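Local atomic coordinates of aminofutalosine deaminase (Helicobacter pylori, PDB entry 7LKK), a protein that deaminates aminofutalosine in the menaquinone pathway and probably also adenosine, as a metal-dependent hydrolase of the amidohydrolase family. Residues L218-L223 with T271-N276; D261-F266 with S289-A294; A294-C299 with A319-S324. All coordinates share one frame; numbering follows the deposited sequence. Where two conformers were deposited one is given.

Interaction 1 of 3, residues L218-L223 with T271-N276; sequences LSTHFL and TLFVHN. With FE (Fe (III) ion), chain E; MCF ((8R)-3-(5-S-methyl-5-thio-beta-D-ribofuranosyl)-3,6,7,8-tetrahydroimidazo[4,5-d][1,3]diazepin-8-ol), chain J.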
ATOM      1  N   LEU A 218      27.465  12.501  -1.632  0.88 19.07           N
ATOM      2  CA  LEU A 218      27.341  12.026  -0.261  0.88 19.60           C
ATOM      3  C   LEU A 218      25.891  11.671   0.036  0.88 19.55           C
ATOM      4  O   LEU A 218      24.963  12.196  -0.584  0.88 20.34           O
ATOM      5  CB  LEU A 218      27.839  13.068   0.753  0.88 17.52           C
ATOM      6  CG  LEU A 218      29.357  13.207   0.882  0.88 20.43           C
ATOM      7  CD1 LEU A 218      29.726  14.542   1.512  0.88 19.03           C
ATOM      8  CD2 LEU A 218      29.935  12.050   1.685  0.88 18.33           C
ATOM      9  N   SER A 219      25.711  10.766   0.993  1.00 18.59           N
ATOM     10  CA  SER A 219      24.390  10.343   1.429  1.00 19.57           C
ATOM     11  C   SER A 219      24.472  10.009   2.910  1.00 19.65           C
ATOM     12  O   SER A 219      25.533   9.630   3.413  1.00 16.15           O
ATOM     13  CB  SER A 219      23.882   9.140   0.626  1.00 21.24           C
ATOM     14  OG  SER A 219      22.556   8.798   0.994  1.00 20.69           O
ATOM     15  N   THR A 220      23.350  10.164   3.607  1.00 19.71           N
ATOM     16  CA  THR A 220      23.321   9.894   5.037  1.00 18.20           C
ATOM     17  C   THR A 220      21.882   9.680   5.484  1.00 18.58           C
ATOM     18  O   THR A 220      20.948  10.240   4.902  1.00 18.15           O
ATOM     19  CB  THR A 220      23.971  11.036   5.834  1.00 19.40           C
ATOM     20  OG1 THR A 220      24.024  10.689   7.224  1.00 24.08           O
ATOM     21  CG2 THR A 220      23.194  12.335   5.661  1.00 19.84           C
ATOM     22  N   HIS A 221      21.716   8.840   6.505  1.00 17.20           N
ATOM     23  CA  HIS A 221      20.438   8.692   7.190  1.00 20.30           C
ATOM     24  C   HIS A 221      20.340   9.758   8.273  1.00 22.43           C
ATOM     25  O   HIS A 221      21.277   9.936   9.058  1.00 21.55           O
ATOM     26  CB  HIS A 221      20.302   7.298   7.805  1.00 17.37           C
ATOM     27  CG  HIS A 221      20.432   6.184   6.813  1.00 19.33           C
ATOM     28  ND1 HIS A 221      21.610   5.495   6.617  1.00 19.41           N
ATOM     29  CD2 HIS A 221      19.531   5.639   5.962  1.00 23.65           C
ATOM     30  CE1 HIS A 221      21.429   4.573   5.690  1.00 18.51           C
ATOM     31  NE2 HIS A 221      20.176   4.638   5.275  1.00 23.80           N
ATOM     32  N   PHE A 222      19.213  10.467   8.318  1.00 18.59           N
ATOM     33  CA  PHE A 222      19.080  11.609   9.216  1.00 18.27           C
ATOM     34  C   PHE A 222      17.732  11.574   9.918  1.00 24.34           C
ATOM     35  O   PHE A 222      16.690  11.569   9.256  1.00 17.90           O
ATOM     36  CB  PHE A 222      19.247  12.925   8.449  1.00 20.84           C
ATOM     37  CG  PHE A 222      19.342  14.127   9.337  1.00 21.07           C
ATOM     38  CD1 PHE A 222      20.352  14.227  10.281  1.00 22.73           C
ATOM     39  CD2 PHE A 222      18.419  15.155   9.237  1.00 18.18           C
ATOM     40  CE1 PHE A 222      20.439  15.328  11.106  1.00 23.53           C
ATOM     41  CE2 PHE A 222      18.504  16.261  10.060  1.00 18.98           C
ATOM     42  CZ  PHE A 222      19.514  16.347  10.995  1.00 21.13           C
ATOM     43  N   LEU A 223      17.767  11.565  11.252  1.00 21.82           N
ATOM     44  CA  LEU A 223      16.591  11.717  12.116  1.00 19.92           C
ATOM     45  C   LEU A 223      15.436  10.828  11.652  1.00 22.62           C
ATOM     46  O   LEU A 223      14.328  11.281  11.351  1.00 19.82           O
ATOM     47  CB  LEU A 223      16.182  13.191  12.207  1.00 18.70           C
ATOM     48  CG  LEU A 223      17.281  14.091  12.799  1.00 20.24           C
ATOM     49  CD1 LEU A 223      16.775  15.496  13.095  1.00 18.57           C
ATOM     50  CD2 LEU A 223      17.876  13.470  14.054  1.00 20.85           C
ATOM     51  N   THR A 271      24.723  16.435  -0.888  1.00 18.35           N
ATOM     52  CA  THR A 271      24.462  15.360   0.064  1.00 19.71           C
ATOM     53  C   THR A 271      22.987  14.985   0.060  1.00 17.71           C
ATOM     54  O   THR A 271      22.118  15.857   0.163  1.00 21.01           O
ATOM     55  CB  THR A 271      24.889  15.762   1.482  1.00 21.13           C
ATOM     56  OG1 THR A 271      26.294  16.035   1.502  1.00 19.64           O
ATOM     57  CG2 THR A 271      24.591  14.641   2.468  1.00 19.23           C
ATOM     58  N   LEU A 272      22.714  13.688  -0.051  1.00 15.18           N
ATOM     59  CA  LEU A 272      21.365  13.156   0.094  1.00 18.34           C
ATOM     60  C   LEU A 272      21.077  12.898   1.568  1.00 22.80           C
ATOM     61  O   LEU A 272      21.855  12.224   2.252  1.00 17.82           O
ATOM     62  CB  LEU A 272      21.197  11.860  -0.702  1.00 17.79           C
ATOM     63  CG  LEU A 272      20.994  11.910  -2.219  1.00 20.70           C
ATOM     64  CD1 LEU A 272      22.224  12.445  -2.937  1.00 24.86           C
ATOM     65  CD2 LEU A 272      20.638  10.527  -2.740  1.00 17.78           C
ATOM     66  N   PHE A 273      19.963  13.438   2.054  1.00 19.94           N
ATOM     67  CA  PHE A 273      19.495  13.212   3.417  1.00 18.28           C
ATOM     68  C   PHE A 273      18.263  12.321   3.355  1.00 18.09           C
ATOM     69  O   PHE A 273      17.246  12.710   2.770  1.00 18.76           O
ATOM     70  CB  PHE A 273      19.173  14.533   4.117  1.00 17.79           C
ATOM     71  CG  PHE A 273      20.382  15.260   4.619  1.00 19.66           C
ATOM     72  CD1 PHE A 273      21.148  16.031   3.761  1.00 16.93           C
ATOM     73  CD2 PHE A 273      20.754  15.175   5.951  1.00 19.35           C
ATOM     74  CE1 PHE A 273      22.262  16.702   4.221  1.00 19.42           C
ATOM     75  CE2 PHE A 273      21.869  15.847   6.416  1.00 22.19           C
ATOM     76  CZ  PHE A 273      22.623  16.609   5.550  1.00 20.45           C
ATOM     77  N   VAL A 274      18.360  11.128   3.944  1.00 13.73           N
ATOM     78  CA  VAL A 274      17.334  10.097   3.830  1.00 17.68           C
ATOM     79  C   VAL A 274      16.476  10.083   5.089  1.00 21.08           C
ATOM     80  O   VAL A 274      16.989  10.253   6.205  1.00 19.76           O
ATOM     81  CB  VAL A 274      17.973   8.717   3.579  1.00 18.14           C
ATOM     82  CG1 VAL A 274      16.904   7.663   3.330  1.00 19.43           C
ATOM     83  CG2 VAL A 274      18.941   8.788   2.406  1.00 18.03           C
ATOM     84  N   HIS A 275      15.165   9.883   4.897  1.00 17.52           N
ATOM     85  CA  HIS A 275      14.145   9.718   5.937  1.00 18.42           C
ATOM     86  C   HIS A 275      13.681  11.065   6.488  1.00 20.40           C
ATOM     87  O   HIS A 275      12.713  11.637   5.975  1.00 18.80           O
ATOM     88  CB  HIS A 275      14.650   8.794   7.051  1.00 21.73           C
ATOM     89  CG  HIS A 275      15.061   7.440   6.562  1.00 22.42           C
ATOM     90  ND1 HIS A 275      14.214   6.622   5.844  1.00 17.54           N
ATOM     91  CD2 HIS A 275      16.232   6.770   6.665  1.00 19.30           C
ATOM     92  CE1 HIS A 275      14.842   5.501   5.537  1.00 20.23           C
ATOM     93  NE2 HIS A 275      16.068   5.565   6.024  1.00 20.28           N
ATOM     94  N   ASN A 276      14.333  11.571   7.537  1.00 15.73           N
ATOM     95  CA  ASN A 276      14.162  12.932   8.053  1.00 16.24           C
ATOM     96  C   ASN A 276      12.824  13.198   8.738  1.00 17.01           C
ATOM     97  O   ASN A 276      12.508  14.368   8.993  1.00 20.10           O
ATOM     98  CB  ASN A 276      14.340  13.996   6.959  1.00 16.64           C
ATOM     99  CG  ASN A 276      15.507  13.710   6.036  1.00 19.29           C
ATOM    100  OD1 ASN A 276      16.663  13.938   6.389  1.00 17.33           O
ATOM    101  ND2 ASN A 276      15.206  13.229   4.832  1.00 16.18           N
TER
HETATM  102 FE    FE E 501      18.889   3.106   4.009  1.00 27.30          FE
HETATM  103  O8  MCF J 506      18.056   3.036   5.783  1.00 30.79           O
HETATM  104  C8  MCF J 506      17.513   1.842   6.285  1.00 28.39           C
HETATM  105  C7  MCF J 506      17.016   1.979   7.720  1.00 25.65           C
HETATM  106  N6  MCF J 506      17.814   2.931   8.451  1.00 25.30           N
HETATM  107  C5  MCF J 506      19.256   2.819   8.426  1.00 26.51           C
HETATM  108  N4  MCF J 506      20.025   1.816   7.698  1.00 24.69           N
HETATM  109  C10 MCF J 506      19.666   0.654   6.847  1.00 25.35           C
HETATM  110  C9  MCF J 506      18.477   0.644   6.143  1.00 24.50           C
HETATM  111  N1  MCF J 506      18.420  -0.496   5.470  1.00 26.38           N
HETATM  112  C2  MCF J 506      19.525  -1.202   5.701  1.00 26.43           C
HETATM  113  N3  MCF J 506      20.287  -0.489   6.535  1.00 23.54           N
HETATM  114  C1S MCF J 506      21.612  -0.969   7.036  1.00 29.09           C
HETATM  115  C2S MCF J 506      22.710   0.119   7.048  1.00 28.97           C
HETATM  116  O2S MCF J 506      23.299   0.223   5.823  1.00 23.50           O
HETATM  117  O4S MCF J 506      21.513  -1.324   8.261  1.00 27.92           O
HETATM  118  C4S MCF J 506      22.992  -1.148   8.899  1.00 29.99           C
HETATM  119  C3S MCF J 506      23.696  -0.432   8.071  1.00 29.79           C
HETATM  120  O3S MCF J 506      24.704  -1.315   7.380  1.00 30.91           O
HETATM  121  C5S MCF J 506      22.879  -0.449  10.243  1.00 31.10           C
HETATM  122  S5S MCF J 506      24.228  -0.998  11.329  1.00 38.43           S
HETATM  123  C6S MCF J 506      24.444   0.210  12.667  1.00 34.28           C

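Interaction 2 of 3, residues D261-F266 with S289-A294; sequences DYIDMF and SQVKNA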
ATOM      1  N   ASP A 261      25.045  20.396  14.752  1.00 24.80           N
ATOM      2  CA  ASP A 261      26.429  19.929  14.739  1.00 26.31           C
ATOM      3  C   ASP A 261      26.644  18.887  13.648  1.00 25.59           C
ATOM      4  O   ASP A 261      27.681  18.885  12.974  1.00 27.06           O
ATOM      5  CB  ASP A 261      26.796  19.360  16.109  1.00 25.17           C
ATOM      6  CG  ASP A 261      28.276  19.070  16.247  1.00 25.84           C
ATOM      7  OD1 ASP A 261      29.088  19.803  15.647  1.00 32.32           O
ATOM      8  OD2 ASP A 261      28.628  18.109  16.962  1.00 32.98           O
ATOM      9  N   TYR A 262      25.668  17.998  13.455  1.00 21.16           N
ATOM     10  CA  TYR A 262      25.776  16.986  12.409  1.00 20.07           C
ATOM     11  C   TYR A 262      25.567  17.598  11.029  1.00 22.46           C
ATOM     12  O   TYR A 262      26.343  17.340  10.101  1.00 22.52           O
ATOM     13  CB  TYR A 262      24.766  15.867  12.660  1.00 16.89           C
ATOM     14  CG  TYR A 262      24.958  14.662  11.771  1.00 21.48           C
ATOM     15  CD1 TYR A 262      25.941  13.722  12.049  1.00 17.99           C
ATOM     16  CD2 TYR A 262      24.159  14.465  10.650  1.00 17.59           C
ATOM     17  CE1 TYR A 262      26.122  12.617  11.240  1.00 20.20           C
ATOM     18  CE2 TYR A 262      24.334  13.364   9.834  1.00 20.39           C
ATOM     19  CZ  TYR A 262      25.316  12.442  10.134  1.00 20.33           C
ATOM     20  OH  TYR A 262      25.496  11.344   9.325  1.00 20.69           O
ATOM     21  N   ILE A 263      24.515  18.408  10.878  1.00 18.64           N
ATOM     22  CA  ILE A 263      24.190  18.999   9.581  1.00 20.61           C
ATOM     23  C   ILE A 263      25.354  19.832   9.057  1.00 21.46           C
ATOM     24  O   ILE A 263      25.707  19.757   7.874  1.00 22.83           O
ATOM     25  CB  ILE A 263      22.906  19.845   9.688  1.00 18.61           C
ATOM     26  CG1 ILE A 263      21.693  18.960   9.974  1.00 20.82           C
ATOM     27  CG2 ILE A 263      22.697  20.676   8.421  1.00 16.50           C
ATOM     28  CD1 ILE A 263      20.500  19.728  10.506  1.00 19.59           C
ATOM     29  N   ASP A 264      25.971  20.633   9.930  1.00 23.15           N
ATOM     30  CA  ASP A 264      27.003  21.568   9.493  1.00 21.51           C
ATOM     31  C   ASP A 264      28.214  20.873   8.885  1.00 23.82           C
ATOM     32  O   ASP A 264      28.934  21.496   8.099  1.00 20.60           O
ATOM     33  CB  ASP A 264      27.441  22.453  10.661  1.00 24.82           C
ATOM     34  CG  ASP A 264      26.355  23.415  11.100  1.00 29.84           C
ATOM     35  OD1 ASP A 264      25.288  23.452  10.448  1.00 29.79           O
ATOM     36  OD2 ASP A 264      26.565  24.131  12.103  1.00 32.72           O
ATOM     37  N   MET A 265      28.454  19.601   9.226  1.00 20.59           N
ATOM     38  CA  MET A 265      29.552  18.863   8.607  1.00 20.65           C
ATOM     39  C   MET A 265      29.422  18.820   7.091  1.00 20.13           C
ATOM     40  O   MET A 265      30.434  18.787   6.383  1.00 18.21           O
ATOM     41  CB  MET A 265      29.612  17.437   9.151  1.00 18.24           C
ATOM     42  CG  MET A 265      30.098  17.306  10.580  1.00 21.43           C
ATOM     43  SD  MET A 265      30.504  15.589  10.953  1.00 20.36           S
ATOM     44  CE  MET A 265      28.970  14.782  10.495  1.00 23.82           C
ATOM     45  N   PHE A 266      28.193  18.798   6.578  1.00 18.71           N
ATOM     46  CA  PHE A 266      27.931  18.682   5.152  1.00 19.89           C
ATOM     47  C   PHE A 266      27.757  20.037   4.476  1.00 19.93           C
ATOM     48  O   PHE A 266      27.225  20.098   3.363  1.00 19.11           O
ATOM     49  CB  PHE A 266      26.695  17.808   4.920  1.00 18.06           C
ATOM     50  CG  PHE A 266      26.810  16.430   5.515  1.00 14.50           C
ATOM     51  CD1 PHE A 266      27.298  15.376   4.762  1.00 15.06           C
ATOM     52  CD2 PHE A 266      26.438  16.195   6.828  1.00 16.92           C
ATOM     53  CE1 PHE A 266      27.411  14.110   5.307  1.00 16.84           C
ATOM     54  CE2 PHE A 266      26.550  14.931   7.380  1.00 19.33           C
ATOM     55  CZ  PHE A 266      27.034  13.887   6.618  1.00 17.21           C
ATOM     56  N   SER A 289      19.959  25.650   4.034  1.00 19.28           N
ATOM     57  CA  SER A 289      20.845  26.807   3.985  1.00 22.97           C
ATOM     58  C   SER A 289      22.316  26.423   4.103  1.00 26.82           C
ATOM     59  O   SER A 289      23.171  27.086   3.507  1.00 29.39           O
ATOM     60  CB  SER A 289      20.475  27.802   5.086  1.00 21.35           C
ATOM     61  OG  SER A 289      20.667  27.240   6.371  1.00 32.20           O
ATOM     62  N   GLN A 290      22.636  25.371   4.858  1.00 22.73           N
ATOM     63  CA  GLN A 290      24.030  24.998   5.076  1.00 24.70           C
ATOM     64  C   GLN A 290      24.580  24.110   3.962  1.00 24.71           C
ATOM     65  O   GLN A 290      25.689  24.340   3.474  1.00 25.05           O
ATOM     66  CB  GLN A 290      24.178  24.296   6.429  1.00 24.54           C
ATOM     67  CG  GLN A 290      24.067  25.222   7.632  1.00 27.13           C
ATOM     68  CD  GLN A 290      25.212  26.216   7.714  1.00 31.50           C
ATOM     69  OE1 GLN A 290      26.279  25.908   8.242  1.00 32.16           O
ATOM     70  NE2 GLN A 290      24.992  27.418   7.193  1.00 38.66           N
ATOM     71  N   VAL A 291      23.816  23.101   3.543  1.00 23.61           N
ATOM     72  CA  VAL A 291      24.329  22.143   2.567  1.00 25.29           C
ATOM     73  C   VAL A 291      24.315  22.729   1.156  1.00 25.85           C
ATOM     74  O   VAL A 291      25.131  22.334   0.313  1.00 28.09           O
ATOM     75  CB  VAL A 291      23.533  20.828   2.658  1.00 19.86           C
ATOM     76  CG1 VAL A 291      24.009  19.816   1.624  1.00 19.11           C
ATOM     77  CG2 VAL A 291      23.650  20.246   4.057  1.00 20.35           C
ATOM     78  N   LYS A 292      23.398  23.663   0.879  1.00 27.48           N
ATOM     79  CA  LYS A 292      23.247  24.340  -0.411  1.00 27.10           C
ATOM     80  C   LYS A 292      22.675  23.413  -1.477  1.00 28.21           C
ATOM     81  O   LYS A 292      21.747  23.793  -2.198  1.00 33.78           O
ATOM     82  CB  LYS A 292      24.579  24.917  -0.906  1.00 29.86           C
ATOM     83  CG  LYS A 292      25.244  25.927   0.009  1.00 36.26           C
ATOM     84  CD  LYS A 292      24.316  27.044   0.434  1.00 35.59           C
ATOM     85  CE  LYS A 292      25.089  28.121   1.183  1.00 30.78           C
ATOM     86  NZ  LYS A 292      25.856  27.557   2.331  1.00 35.82           N
ATOM     87  N   ASN A 293      23.221  22.202  -1.597  1.00 24.94           N
ATOM     88  CA  ASN A 293      22.716  21.234  -2.563  1.00 26.39           C
ATOM     89  C   ASN A 293      22.260  19.953  -1.874  1.00 23.24           C
ATOM     90  O   ASN A 293      22.758  18.863  -2.178  1.00 19.08           O
ATOM     91  CB  ASN A 293      23.779  20.933  -3.621  1.00 23.19           C
ATOM     92  CG  ASN A 293      23.881  22.028  -4.670  1.00 27.13           C
ATOM     93  OD1 ASN A 293      22.954  22.246  -5.449  1.00 22.50           O
ATOM     94  ND2 ASN A 293      25.010  22.729  -4.689  1.00 26.33           N
ATOM     95  N   ALA A 294      21.317  20.074  -0.946  1.00 25.13           N
ATOM     96  CA  ALA A 294      20.760  18.929  -0.243  1.00 21.78           C
ATOM     97  C   ALA A 294      19.598  18.320  -1.021  1.00 23.78           C
ATOM     98  O   ALA A 294      18.895  19.006  -1.768  1.00 21.13           O
ATOM     99  CB  ALA A 294      20.292  19.333   1.153  1.00 19.51           C
TER

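Interaction 3 of 3, residues A294-C299 with A319-S324; sequences AFLITC and AGLSVS. With EDO (1,2-ethanediol), chain G.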
ATOM      1  N   ALA A 294      21.317  20.074  -0.946  1.00 25.13           N
ATOM      2  CA  ALA A 294      20.760  18.929  -0.243  1.00 21.78           C
ATOM      3  C   ALA A 294      19.598  18.320  -1.021  1.00 23.78           C
ATOM      4  O   ALA A 294      18.895  19.006  -1.768  1.00 21.13           O
ATOM      5  CB  ALA A 294      20.292  19.333   1.153  1.00 19.51           C
ATOM      6  N   PHE A 295      19.393  17.020  -0.824  1.00 17.97           N
ATOM      7  CA  PHE A 295      18.332  16.278  -1.503  1.00 20.25           C
ATOM      8  C   PHE A 295      17.666  15.349  -0.497  1.00 19.91           C
ATOM      9  O   PHE A 295      18.271  14.364  -0.063  1.00 17.93           O
ATOM     10  CB  PHE A 295      18.886  15.491  -2.690  1.00 19.46           C
ATOM     11  CG  PHE A 295      19.383  16.357  -3.811  1.00 23.45           C
ATOM     12  CD1 PHE A 295      18.520  16.789  -4.804  1.00 21.57           C
ATOM     13  CD2 PHE A 295      20.712  16.747  -3.867  1.00 21.04           C
ATOM     14  CE1 PHE A 295      18.975  17.590  -5.837  1.00 20.54           C
ATOM     15  CE2 PHE A 295      21.171  17.551  -4.893  1.00 20.31           C
ATOM     16  CZ  PHE A 295      20.302  17.970  -5.882  1.00 25.86           C
ATOM     17  N   LEU A 296      16.422  15.652  -0.137  1.00 20.37           N
ATOM     18  CA  LEU A 296      15.677  14.812   0.791  1.00 20.86           C
ATOM     19  C   LEU A 296      15.167  13.565   0.080  1.00 19.82           C
ATOM     20  O   LEU A 296      14.546  13.655  -0.984  1.00 15.87           O
ATOM     21  CB  LEU A 296      14.508  15.587   1.396  1.00 20.37           C
ATOM     22  CG  LEU A 296      14.858  16.812   2.242  1.00 24.05           C
ATOM     23  CD1 LEU A 296      13.632  17.292   3.000  1.00 23.66           C
ATOM     24  CD2 LEU A 296      15.998  16.503   3.201  1.00 16.47           C
ATOM     25  N   ILE A 297      15.431  12.403   0.670  1.00 13.11           N
ATOM     26  CA  ILE A 297      14.958  11.121   0.159  1.00 17.60           C
ATOM     27  C   ILE A 297      13.970  10.553   1.166  1.00 17.22           C
ATOM     28  O   ILE A 297      14.255  10.514   2.370  1.00 16.44           O
ATOM     29  CB  ILE A 297      16.120  10.141  -0.084  1.00 19.06           C
ATOM     30  CG1 ILE A 297      17.289  10.843  -0.785  1.00 18.11           C
ATOM     31  CG2 ILE A 297      15.638   8.937  -0.885  1.00 19.41           C
ATOM     32  CD1 ILE A 297      16.986  11.302  -2.194  1.00 20.38           C
ATOM     33  N   THR A 298      12.811  10.121   0.683  1.00 16.10           N
ATOM     34  CA  THR A 298      11.769   9.586   1.546  1.00 19.22           C
ATOM     35  C   THR A 298      11.474   8.136   1.181  1.00 18.18           C
ATOM     36  O   THR A 298      11.421   7.776   0.001  1.00 21.43           O
ATOM     37  CB  THR A 298      10.494  10.443   1.473  1.00 20.74           C
ATOM     38  OG1 THR A 298       9.558   9.998   2.461  1.00 17.57           O
ATOM     39  CG2 THR A 298       9.857  10.387   0.086  1.00 20.01           C
ATOM     40  N   CYS A 299      11.307   7.300   2.204  1.00 17.86           N
ATOM     41  CA  CYS A 299      11.048   5.871   2.037  1.00 16.93           C
ATOM     42  C   CYS A 299       9.794   5.528   2.825  1.00 15.73           C
ATOM     43  O   CYS A 299       9.871   5.161   4.007  1.00 16.59           O
ATOM     44  CB  CYS A 299      12.245   5.037   2.491  1.00 19.03           C
ATOM     45  SG  CYS A 299      13.829   5.517   1.742  1.00 20.25           S
ATOM     46  N   ALA A 319      10.016  24.229   4.438  1.00 22.69           N
ATOM     47  CA  ALA A 319      11.460  24.431   4.470  1.00 17.07           C
ATOM     48  C   ALA A 319      12.044  24.784   3.110  1.00 25.90           C
ATOM     49  O   ALA A 319      13.247  25.064   3.023  1.00 23.21           O
ATOM     50  CB  ALA A 319      12.154  23.182   5.014  1.00 24.00           C
ATOM     51  N   GLY A 320      11.235  24.779   2.054  1.00 18.10           N
ATOM     52  CA  GLY A 320      11.740  25.082   0.732  1.00 24.71           C
ATOM     53  C   GLY A 320      12.470  23.941   0.068  1.00 23.67           C
ATOM     54  O   GLY A 320      13.374  24.179  -0.739  1.00 26.55           O
ATOM     55  N   LEU A 321      12.108  22.702   0.384  1.00 21.19           N
ATOM     56  CA  LEU A 321      12.762  21.526  -0.164  1.00 18.28           C
ATOM     57  C   LEU A 321      11.750  20.661  -0.906  1.00 19.23           C
ATOM     58  O   LEU A 321      10.541  20.902  -0.871  1.00 24.78           O
ATOM     59  CB  LEU A 321      13.457  20.721   0.941  1.00 21.36           C
ATOM     60  CG  LEU A 321      14.699  21.394   1.528  1.00 23.60           C
ATOM     61  CD1 LEU A 321      15.151  20.695   2.806  1.00 22.24           C
ATOM     62  CD2 LEU A 321      15.814  21.420   0.500  1.00 21.87           C
ATOM     63  N   SER A 322      12.272  19.653  -1.596  1.00 25.85           N
ATOM     64  CA  SER A 322      11.480  18.675  -2.327  1.00 20.78           C
ATOM     65  C   SER A 322      12.005  17.283  -1.999  1.00 24.30           C
ATOM     66  O   SER A 322      13.076  17.126  -1.408  1.00 25.87           O
ATOM     67  CB  SER A 322      11.534  18.932  -3.838  1.00 25.23           C
ATOM     68  OG  SER A 322      12.876  19.033  -4.283  1.00 23.01           O
ATOM     69  N   VAL A 323      11.250  16.260  -2.393  1.00 23.70           N
ATOM     70  CA  VAL A 323      11.594  14.892  -2.024  1.00 23.21           C
ATOM     71  C   VAL A 323      11.736  14.025  -3.267  1.00 21.72           C
ATOM     72  O   VAL A 323      11.098  14.259  -4.300  1.00 19.25           O
ATOM     73  CB  VAL A 323      10.554  14.277  -1.060  1.00 20.90           C
ATOM     74  CG1 VAL A 323      10.476  15.083   0.223  1.00 20.28           C
ATOM     75  CG2 VAL A 323       9.188  14.190  -1.732  1.00 19.09           C
ATOM     76  N   SER A 324      12.607  13.027  -3.157  1.00 16.59           N
ATOM     77  CA  SER A 324      12.640  11.877  -4.045  1.00 16.01           C
ATOM     78  C   SER A 324      12.187  10.647  -3.266  1.00 16.29           C
ATOM     79  O   SER A 324      12.468  10.514  -2.071  1.00 19.94           O
ATOM     80  CB  SER A 324      14.041  11.648  -4.620  1.00 19.29           C
ATOM     81  OG  SER A 324      14.575  12.839  -5.172  1.00 20.87           O
TER
HETATM   82  C1  EDO G 503      13.567  20.191  -7.927  1.00 34.68           C
HETATM   83  O1  EDO G 503      12.993  20.465  -6.644  1.00 37.75           O
HETATM   84  C2  EDO G 503      14.642  21.227  -8.237  1.00 36.96           C
HETATM   85  O2  EDO G 503      14.060  22.535  -8.224  1.00 37.96           O
HETATM   86  O   HOH W   1      15.577  14.777  -3.576  1.00 18.45           O
HETATM   87  O   HOH W   2      15.423  18.330  -1.277  1.00 28.07           O

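Interaction 1 of 3, residues L218-L223 with T271-N276
Two neighbouring parallel strands of the amidohydrolase TIM barrel meet here, and their C-terminal ends carry H221 and H275 into the active site. Backbone bonds zip the pair, among them L272 N to L218 O at 2.8 Å and V274 N to T220 O at 2.9 Å. H221 NE2 binds the iron (III) ion at 2.4 Å. The seven-membered ring of the inhibitor lies over one face of the H221 imidazole, with MCF C5 above its centre. H275 NE2 donates a nearly straight bond of 3.2 Å to MCF O8, the hydroxyl oxygen that also binds the iron. The two imidazoles meet rim to rim, their planes 17° apart. H221 ND1 is bonded to H194 O, which helps to fix the rotation of the ring. On the other face of the strands, T220 CG2 sits over the F273 ring, 4.0 Å from its centroid. The edge of F273 turns toward the face of F222, planes at 84°. The F222 ring extends from CB on the side away from its own N (chi1 -171°), and N276 OD1 lies in plane at its edge. N276 ND2 donates to F273 O at 2.9 Å. H79 and H81 bind the same iron, and D328 completes the metal site. Helices 259-264 and 281-291 pack on F222, and strand 294-298 continues the barrel beyond 271-276.

Interaction 2 of 3, residues D261-F266 with S289-A294
This is a small packing contact, part apolar and part polar, between two helices on the outer layer of the TIM barrel. I263, D264 and F266 meet the C-terminal end of helix 281-291. Only about 216 Å² is buried between the segments, and side chains meet each other and the carbonyl of F266. V291 is the main apolar partner. Its CG2 lies 4.0 Å from F266 CB and 4.5 Å from I263 CG2. The same methyl also approaches the backbone, with V291 CG2 3.6 Å from F266 O. V291 CG2 stands anti to its own carbonyl carbon, while CG1 is anti to the backbone N (chi1 178°). Both methyls therefore reach the carbonyl of F266. The F266 ring leads away from 289-294 and packs on T271 of strand 269-275. V291 also touches T269 and F273 of that strand, so the contact rests on the barrel wall.

Beside this apolar patch, Q290 bends at chi2 (-66°) and lies obliquely across D264. The carboxylate and amide planes are 65° apart. D264 OD1 is 3.5 Å from Q290 CG. The two oxygens, D264 OD1 and Q290 OE1, are both acceptors and form no bond. The charge of D264 is met instead by R286 in a salt bridge. Past the helix end, K292 has positive phi and its side chain folds back over the last turn. K292 NZ also forms a salt bridge with D268, and it donates to S289 O at 3.0 Å, in the plane of that carbonyl.

Interaction 3 of 3, residues A294-C299 with A319-S324
Strand 294-298 of the TIM barrel pairs in parallel with 323-324, and leucines pack beside the join. L296 CD1 meets L321 CD1 at 3.7 Å, the two side chains crossing at about a right angle. Both leucines have CG anti to the carbonyl carbon and an extended second torsion. This puts one methyl of each against the other, and L321 CB also lies near L296 CD1. L296 CB rests 3.5 Å from S322 O. The backbone O of L296 accepts from S324 N, and S324 O in turn accepts from T298 N at 2.8 Å, both bonds nearly straight.

I297 and S324 share the other face of the pair. Two successive bends in I297 (chi1 -44°, chi2 -66°) curl CD1 back to S324 CB at 3.8 Å. S324 OG reaches water 1 at 2.7 Å. The T298 methyl, CG2, lies 3.4 Å from S324 O and also approaches V323 CB. I297 further packs on L272 and V274 of strand 269-275, and V323 O is bonded by H367. S322 points away from strand 294-298, and its OG shares a hydrogen bond with a 1,2-ethanediol, probably from the crystallisation liquor.

Water 2 accepts from L296 N and donates to S322 O, while water 1 donates to L296 O. Two direct backbone bonds thus join the segments at L296, S324 and T298. Water 1 adds a bridge beside them, and at S322 the link to L296 N runs through water 2.

The three contacts belong to one sector of the barrel. Interactions 1 and 3 lie along the same wall, centres about 9 Å apart, because strands 269-275 and 294-298 are neighbours. F273 O and I297 N are 2.8 Å apart, as are H275 N and I297 O, both probable hydrogen bonds. Interaction 2 backs interaction 1 from outside, centres about 11 Å apart. There T220 OG1 and Y262 OH probably share a hydrogen bond at 2.6 Å. Interaction 2 runs into interaction 3 through A294. Interaction 1 alone binds iron and inhibitor. The side chain of I297 is about 8 Å from the iron (III) ion. The side chain of F266 is about 14 Å from it.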